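Local structure of glycerol-3-phosphate dehydrogenase [NAD(+)] (Dunaliella salina, 6IUY) at residues A[376-381]-A[439-444]; A[423-428]-A[455-460]. The protein probably catalyses NAD-dependent interconversion of dihydroxyacetone phosphate and sn-glycerol 3-phosphate, and by its unusual two-domain build enables direct conversion of dihydroxyacetone phosphate to glycerol. One frame throughout, in Å; residues are numbered along the deposited sequence.

Contact 1. Residues A[376-381]-A[439-444]; sequences ISLTKG and QLFQRP. With NAD (nicotinamide-adenine-dinucleotide), chain C; 13P (1,3-dihydroxyacetonephosphate), chain D.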
loop_
_atom_site.group_PDB
_atom_site.type_symbol
_atom_site.label_atom_id
_atom_site.label_comp_id
_atom_site.label_asym_id
_atom_site.label_seq_id
_atom_site.Cartn_x
_atom_site.Cartn_y
_atom_site.Cartn_z
ATOM N N ILE A 376 22.725 -2.374 -11.429
ATOM C CA ILE A 376 21.569 -2.508 -10.540
ATOM C C ILE A 376 22.054 -2.803 -9.139
ATOM O O ILE A 376 23.059 -3.476 -8.948
ATOM C CB ILE A 376 20.603 -3.607 -10.999
ATOM C CG1 ILE A 376 19.313 -3.582 -10.165
ATOM C CG2 ILE A 376 21.289 -4.967 -10.951
ATOM C CD1 ILE A 376 18.151 -4.415 -10.767
ATOM N N SER A 377 21.336 -2.279 -8.159
ATOM C CA SER A 377 21.685 -2.462 -6.758
ATOM C C SER A 377 20.623 -3.287 -6.047
ATOM O O SER A 377 19.420 -3.064 -6.219
ATOM C CB SER A 377 21.843 -1.104 -6.083
ATOM O OG SER A 377 22.041 -1.261 -4.694
ATOM N N LEU A 378 21.072 -4.269 -5.281
ATOM C CA LEU A 378 20.207 -5.102 -4.464
ATOM C C LEU A 378 20.366 -4.719 -2.996
ATOM O O LEU A 378 19.775 -5.335 -2.114
ATOM C CB LEU A 378 20.553 -6.580 -4.663
ATOM C CG LEU A 378 19.893 -7.325 -5.819
ATOM C CD1 LEU A 378 20.074 -6.584 -7.148
ATOM C CD2 LEU A 378 20.453 -8.728 -5.906
ATOM N N THR A 379 21.155 -3.679 -2.747
ATOM C CA THR A 379 21.646 -3.370 -1.407
ATOM C C THR A 379 20.744 -2.428 -0.594
ATOM O O THR A 379 20.182 -1.462 -1.128
ATOM C CB THR A 379 23.057 -2.757 -1.513
ATOM O OG1 THR A 379 23.960 -3.755 -2.003
ATOM C CG2 THR A 379 23.560 -2.242 -0.153
ATOM N N LYS A 380 20.640 -2.690 0.707
ATOM C CA LYS A 380 19.767 -1.916 1.582
ATOM C C LYS A 380 20.593 -1.246 2.668
ATOM O O LYS A 380 21.436 -1.880 3.324
ATOM C CB LYS A 380 18.672 -2.825 2.178
ATOM C CG LYS A 380 17.703 -3.323 1.117
ATOM C CD LYS A 380 16.793 -4.450 1.594
ATOM C CE LYS A 380 16.004 -4.994 0.417
ATOM N NZ LYS A 380 15.127 -6.170 0.739
ATOM N N GLY A 381 20.385 0.050 2.824
ATOM C CA GLY A 381 21.250 0.862 3.660
ATOM C C GLY A 381 21.512 2.153 2.914
ATOM O O GLY A 381 21.184 2.292 1.716
ATOM N N GLN A 439 14.721 -9.801 -17.660
ATOM C CA GLN A 439 15.141 -11.035 -18.318
ATOM C C GLN A 439 16.240 -11.710 -17.489
ATOM O O GLN A 439 16.271 -12.919 -17.381
ATOM C CB GLN A 439 15.622 -10.770 -19.759
ATOM C CG GLN A 439 16.173 -12.022 -20.479
ATOM C CD GLN A 439 16.485 -11.785 -21.973
ATOM O OE1 GLN A 439 16.282 -10.683 -22.502
ATOM N NE2 GLN A 439 16.979 -12.824 -22.648
ATOM N N LEU A 440 17.110 -10.923 -16.867
ATOM C CA LEU A 440 18.200 -11.501 -16.079
ATOM C C LEU A 440 17.710 -12.173 -14.775
ATOM O O LEU A 440 18.059 -13.327 -14.488
ATOM C CB LEU A 440 19.228 -10.419 -15.764
ATOM C CG LEU A 440 20.628 -10.847 -15.336
ATOM C CD1 LEU A 440 21.222 -11.817 -16.353
ATOM C CD2 LEU A 440 21.503 -9.611 -15.163
ATOM N N PHE A 441 16.877 -11.464 -14.013
ATOM C CA PHE A 441 16.464 -11.911 -12.681
ATOM C C PHE A 441 15.191 -12.768 -12.596
ATOM O O PHE A 441 15.060 -13.592 -11.690
ATOM C CB PHE A 441 16.264 -10.699 -11.773
ATOM C CG PHE A 441 17.539 -10.126 -11.225
ATOM C CD1 PHE A 441 18.102 -10.644 -10.066
ATOM C CD2 PHE A 441 18.156 -9.046 -11.844
ATOM C CE1 PHE A 441 19.259 -10.107 -9.542
ATOM C CE2 PHE A 441 19.322 -8.501 -11.328
ATOM C CZ PHE A 441 19.876 -9.030 -10.178
ATOM N N GLN A 442 14.233 -12.578 -13.493
ATOM C CA GLN A 442 12.983 -13.331 -13.359
ATOM C C GLN A 442 13.151 -14.826 -13.618
ATOM O O GLN A 442 13.607 -15.244 -14.695
ATOM C CB GLN A 442 11.905 -12.780 -14.295
ATOM C CG GLN A 442 10.556 -13.482 -14.165
ATOM C CD GLN A 442 9.425 -12.632 -14.718
ATOM O OE1 GLN A 442 8.999 -11.654 -14.097
ATOM N NE2 GLN A 442 8.956 -12.984 -15.910
ATOM N N ARG A 443 12.750 -15.624 -12.630
ATOM C CA ARG A 443 12.741 -17.080 -12.727
ATOM C C ARG A 443 11.303 -17.581 -12.540
ATOM O O ARG A 443 10.417 -16.801 -12.215
ATOM C CB ARG A 443 13.676 -17.692 -11.675
ATOM C CG ARG A 443 15.025 -16.975 -11.532
ATOM C CD ARG A 443 15.850 -17.198 -12.763
ATOM N NE ARG A 443 15.678 -18.570 -13.223
ATOM C CZ ARG A 443 15.642 -18.941 -14.503
ATOM N NH1 ARG A 443 15.766 -18.028 -15.467
ATOM N NH2 ARG A 443 15.473 -20.222 -14.811
ATOM N N PRO A 444 11.053 -18.873 -12.754
ATOM C CA PRO A 444 9.672 -19.328 -12.535
ATOM C C PRO A 444 9.244 -19.246 -11.073
ATOM O O PRO A 444 8.046 -19.251 -10.808
ATOM C CB PRO A 444 9.699 -20.781 -13.007
ATOM C CG PRO A 444 10.854 -20.848 -13.949
ATOM C CD PRO A 444 11.878 -19.903 -13.395
HETATM P PA NAD C . 25.757 -10.912 4.134
HETATM O O1A NAD C . 25.612 -12.365 3.939
HETATM O O2A NAD C . 24.821 -10.322 5.181
HETATM O O5B NAD C . 27.271 -10.542 4.605
HETATM C C5B NAD C . 28.361 -11.422 4.291
HETATM C C4B NAD C . 29.339 -10.718 3.317
HETATM O O4B NAD C . 29.929 -9.725 3.925
HETATM C C3B NAD C . 30.474 -11.679 2.953
HETATM O O3B NAD C . 30.347 -12.193 1.709
HETATM C C2B NAD C . 31.747 -10.815 3.042
HETATM O O2B NAD C . 32.576 -11.066 1.824
HETATM C C1B NAD C . 31.299 -9.608 3.104
HETATM N N9A NAD C . 32.225 -8.800 3.778
HETATM C C8A NAD C . 32.691 -8.918 5.043
HETATM N N7A NAD C . 33.567 -7.909 5.246
HETATM C C5A NAD C . 33.663 -7.177 4.104
HETATM C C6A NAD C . 34.413 -6.068 3.758
HETATM N N6A NAD C . 35.343 -5.380 4.587
HETATM N N1A NAD C . 34.292 -5.529 2.538
HETATM C C2A NAD C . 33.436 -6.092 1.638
HETATM N N3A NAD C . 32.710 -7.185 1.966
HETATM C C4A NAD C . 32.827 -7.722 3.201
HETATM O O3 NAD C . 25.487 -10.204 2.718
HETATM P PN NAD C . 24.160 -10.297 1.822
HETATM O O1N NAD C . 23.190 -11.319 2.388
HETATM O O2N NAD C . 24.499 -10.664 0.396
HETATM O O5D NAD C . 23.448 -8.891 1.914
HETATM C C5D NAD C . 24.006 -7.743 1.301
HETATM C C4D NAD C . 22.850 -6.777 1.009
HETATM O O4D NAD C . 21.788 -7.442 0.594
HETATM C C3D NAD C . 22.446 -6.098 2.302
HETATM O O3D NAD C . 22.326 -4.778 2.081
HETATM C C2D NAD C . 21.068 -6.717 2.669
HETATM O O2D NAD C . 20.333 -5.716 3.486
HETATM C C1D NAD C . 20.532 -6.975 1.510
HETATM N N1N NAD C . 19.551 -8.043 1.498
HETATM C C2N NAD C . 19.738 -9.227 2.181
HETATM C C3N NAD C . 18.766 -10.225 2.135
HETATM C C7N NAD C . 19.001 -11.525 2.935
HETATM O O7N NAD C . 18.080 -12.288 3.152
HETATM N N7N NAD C . 20.335 -11.815 3.400
HETATM C C4N NAD C . 17.608 -10.055 1.408
HETATM C C5N NAD C . 17.427 -8.882 0.696
HETATM C C6N NAD C . 18.409 -7.892 0.743
HETATM P P 13P D . 17.225 -8.969 7.279
HETATM O O1P 13P D . 16.066 -8.477 6.445
HETATM O O2P 13P D . 17.266 -10.460 7.109
HETATM O O3P 13P D . 16.956 -8.581 8.708
HETATM O O1 13P D . 18.663 -8.390 6.894
HETATM C C1 13P D . 18.841 -7.329 5.984
HETATM C C2 13P D . 18.038 -7.687 4.779
HETATM O O2 13P D . 17.895 -8.853 4.479
HETATM C C3 13P D . 17.394 -6.620 3.939
HETATM O O3 13P D . 16.115 -7.083 3.535
#
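Phe-441, in the last turn of helix 431-441, carries the 439-444 side of this contact and meets Ile-376 near the end of strand 374-377 and Leu-378 just past it. With CG anti to its carbonyl carbon (chi1 -79°), the ring is swung toward the strand. CG2 of Ile-376 comes to the ring edge, near its plane, 4.1 Å from Phe-441 CE2. The Leu-378 and Phe-441 side chains come at each other from opposite directions: Leu-378 CD1 lies oblique to the ring, 3.9 Å from Phe-441 CZ, and Leu-378 CD2 touches at 4.1 Å from Phe-441 CE1. Past the helix, Gln-442 OE1 accepts from the backbone N of Ile-448, and Arg-443 NH1 forms a salt bridge with Glu-281.

Beyond Leu-378 the loop turns to the ligands. Lys-380 N donates almost straight (172°) to NAD O3D at 3.0 Å, while its extended side chain carries NZ to 3.1 Å from O3 of dihydroxyacetone phosphate. A methionine here would probably leave the substrate O3 without its NZ donor and Asp-519, the salt-bridge partner of Lys-380, without its mate.

The apolar group is closed in by Ile-348 of strand 346-349, by Leu-407 of strand 404-408, and by Trp-267, Ala-271 and Val-275 of helix 266-282, whose N-terminal end binds NAD.

Contact 2. Residues A[423-428]-A[455-460]; sequences EAVIAY and PGAEMC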
loop_
_atom_site.group_PDB
_atom_site.type_symbol
_atom_site.label_atom_id
_atom_site.label_comp_id
_atom_site.label_asym_id
_atom_site.label_seq_id
_atom_site.Cartn_x
_atom_site.Cartn_y
_atom_site.Cartn_z
ATOM N N GLU A 423 8.790 -12.971 -4.913
ATOM C CA GLU A 423 8.593 -11.916 -5.899
ATOM C C GLU A 423 9.411 -10.700 -5.515
ATOM O O GLU A 423 9.850 -10.559 -4.370
ATOM C CB GLU A 423 7.093 -11.560 -6.057
ATOM C CG GLU A 423 6.349 -11.274 -4.770
ATOM C CD GLU A 423 4.829 -11.025 -4.955
ATOM O OE1 GLU A 423 4.132 -11.838 -5.604
ATOM O OE2 GLU A 423 4.324 -10.020 -4.407
ATOM N N ALA A 424 9.652 -9.827 -6.485
ATOM C CA ALA A 424 10.363 -8.595 -6.203
ATOM C C ALA A 424 9.981 -7.528 -7.198
ATOM O O ALA A 424 9.510 -7.825 -8.282
ATOM C CB ALA A 424 11.883 -8.818 -6.238
ATOM N N VAL A 425 10.220 -6.286 -6.821
ATOM C CA VAL A 425 10.104 -5.152 -7.724
ATOM C C VAL A 425 11.476 -4.850 -8.324
ATOM O O VAL A 425 12.469 -4.847 -7.599
ATOM C CB VAL A 425 9.629 -3.890 -6.979
ATOM C CG1 VAL A 425 10.068 -2.645 -7.723
ATOM C CG2 VAL A 425 8.110 -3.916 -6.730
ATOM N N ILE A 426 11.540 -4.585 -9.627
ATOM C CA ILE A 426 12.726 -3.946 -10.177
ATOM C C ILE A 426 12.358 -2.546 -10.609
ATOM O O ILE A 426 11.538 -2.369 -11.496
ATOM C CB ILE A 426 13.335 -4.738 -11.359
ATOM C CG1 ILE A 426 14.195 -5.886 -10.814
ATOM C CG2 ILE A 426 14.184 -3.815 -12.226
ATOM C CD1 ILE A 426 14.917 -6.722 -11.882
ATOM N N ALA A 427 12.956 -1.548 -9.968
ATOM C CA ALA A 427 12.694 -0.168 -10.317
ATOM C C ALA A 427 13.790 0.319 -11.250
ATOM O O ALA A 427 14.939 0.444 -10.833
ATOM C CB ALA A 427 12.617 0.685 -9.077
ATOM N N TYR A 428 13.431 0.591 -12.503
ATOM C CA TYR A 428 14.419 0.847 -13.554
ATOM C C TYR A 428 14.792 2.313 -13.666
ATOM O O TYR A 428 13.966 3.206 -13.435
ATOM C CB TYR A 428 13.916 0.326 -14.911
ATOM C CG TYR A 428 12.536 0.802 -15.326
ATOM C CD1 TYR A 428 12.313 2.126 -15.707
ATOM C CD2 TYR A 428 11.455 -0.077 -15.359
ATOM C CE1 TYR A 428 11.052 2.557 -16.092
ATOM C CE2 TYR A 428 10.192 0.348 -15.755
ATOM C CZ TYR A 428 10.004 1.662 -16.119
ATOM O OH TYR A 428 8.754 2.081 -16.498
ATOM N N PRO A 455 13.263 5.918 -6.496
ATOM C CA PRO A 455 13.428 6.467 -5.145
ATOM C C PRO A 455 12.477 5.845 -4.100
ATOM O O PRO A 455 12.844 5.767 -2.931
ATOM C CB PRO A 455 13.151 7.969 -5.324
ATOM C CG PRO A 455 12.632 8.149 -6.703
ATOM C CD PRO A 455 13.013 6.957 -7.515
ATOM N N GLY A 456 11.294 5.390 -4.504
ATOM C CA GLY A 456 10.348 4.837 -3.536
ATOM C C GLY A 456 10.658 3.402 -3.134
ATOM O O GLY A 456 10.634 3.066 -1.943
ATOM N N ALA A 457 10.932 2.561 -4.130
ATOM C CA ALA A 457 11.350 1.181 -3.914
ATOM C C ALA A 457 12.583 1.128 -3.028
ATOM O O ALA A 457 12.653 0.349 -2.062
ATOM C CB ALA A 457 11.645 0.480 -5.250
ATOM N N GLU A 458 13.553 1.972 -3.357
ATOM C CA GLU A 458 14.851 1.872 -2.731
ATOM C C GLU A 458 14.775 2.347 -1.296
ATOM O O GLU A 458 15.360 1.734 -0.424
ATOM C CB GLU A 458 15.911 2.668 -3.508
ATOM C CG GLU A 458 17.318 2.315 -3.062
ATOM C CD GLU A 458 18.392 2.938 -3.929
ATOM O OE1 GLU A 458 18.109 3.970 -4.563
ATOM O OE2 GLU A 458 19.520 2.387 -3.966
ATOM N N MET A 459 14.058 3.437 -1.046
ATOM C CA MET A 459 13.941 3.956 0.318
ATOM C C MET A 459 13.102 3.010 1.201
ATOM O O MET A 459 13.376 2.858 2.396
ATOM C CB MET A 459 13.341 5.367 0.309
ATOM C CG MET A 459 13.311 6.013 1.670
ATOM S SD MET A 459 14.922 6.494 2.325
ATOM C CE MET A 459 15.151 8.028 1.428
ATOM N N CYS A 460 12.110 2.346 0.610
ATOM C CA CYS A 460 11.364 1.319 1.343
ATOM C C CYS A 460 12.247 0.147 1.728
ATOM O O CYS A 460 12.229 -0.293 2.868
ATOM C CB CYS A 460 10.185 0.780 0.523
ATOM S SG CYS A 460 8.775 1.885 0.492
#
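Ala-457 packs its single methyl against Ala-427 and Val-425, docking helix 454-477 on strand 422-427 of the Rossmann-type sheet. That strand runs parallel to 446-451, and helix 431-441 links the two as a beta-alpha-beta crossover; helix 454-477 follows directly and leads into the helical C-terminal part characteristic of NAD-dependent glycerol-3-phosphate dehydrogenases.

Three residues account for nearly all of the 81 Å² buried. Ala-457 contributes about half, and its CB points at the strand. Ala-427 and Val-425, two positions apart, project from the same sheet face, whereas the intervening Ile-426 projects from the other, as alternation along a beta-strand requires. The nearest pair of CA atoms, those of Ala-427 and Ala-457, is 6.7 Å apart, a spacing that small side chains on both sides permit.

Of the two branches of Val-425, CG1 does the touching. It stands roughly anti to the backbone N (chi1 156°), which brings it to 4.3 Å from Ala-457 CB, while CG2 of Val-425 stays 5.8 Å from the same Ala-457 CB. No hydrogen bond crosses between the segments; within the helix Met-459 N donates to Pro-455 O and Cys-460 N to Gly-456 O, while Gly-456 N goes to Asp-453 OD1.

Val-406 of strand 404-408 extends the apolar surface beside Ala-427, and Leu-451 of strand 446-451 extends it beside Val-425. At the start of the segment, Glu-423 makes a long, weak ion pair with Arg-489 of the second subunit.

The centre of the contact is a triangle of methyls: Ala-457 CB sits 4.0 Å from Ala-427 CB, and Val-425 CG1 completes it at 4.4 Å from that same Ala-427 CB.

How the contacts relate
Both contacts belong to the buried core: all touching residues are buried, and the two centres lie about 10 Å apart on one sheet. Contact 1 works on the face that carries helix 431-441, contact 2 on the reverse, where helix 454-477 lies. Strand 422-427 joins them, because Ile-426 points away from contact 2 and its CD1 packs 4.0 Å from Phe-441 CD2. Each interface is apolar and without a hydrogen bond across it, but contact 1 uses an aromatic ring and continues into polar ligand contacts, whereas contact 2 uses small aliphatic groups, with the Val-425 side chain about 12 Å from NAD, measured between nearest atoms.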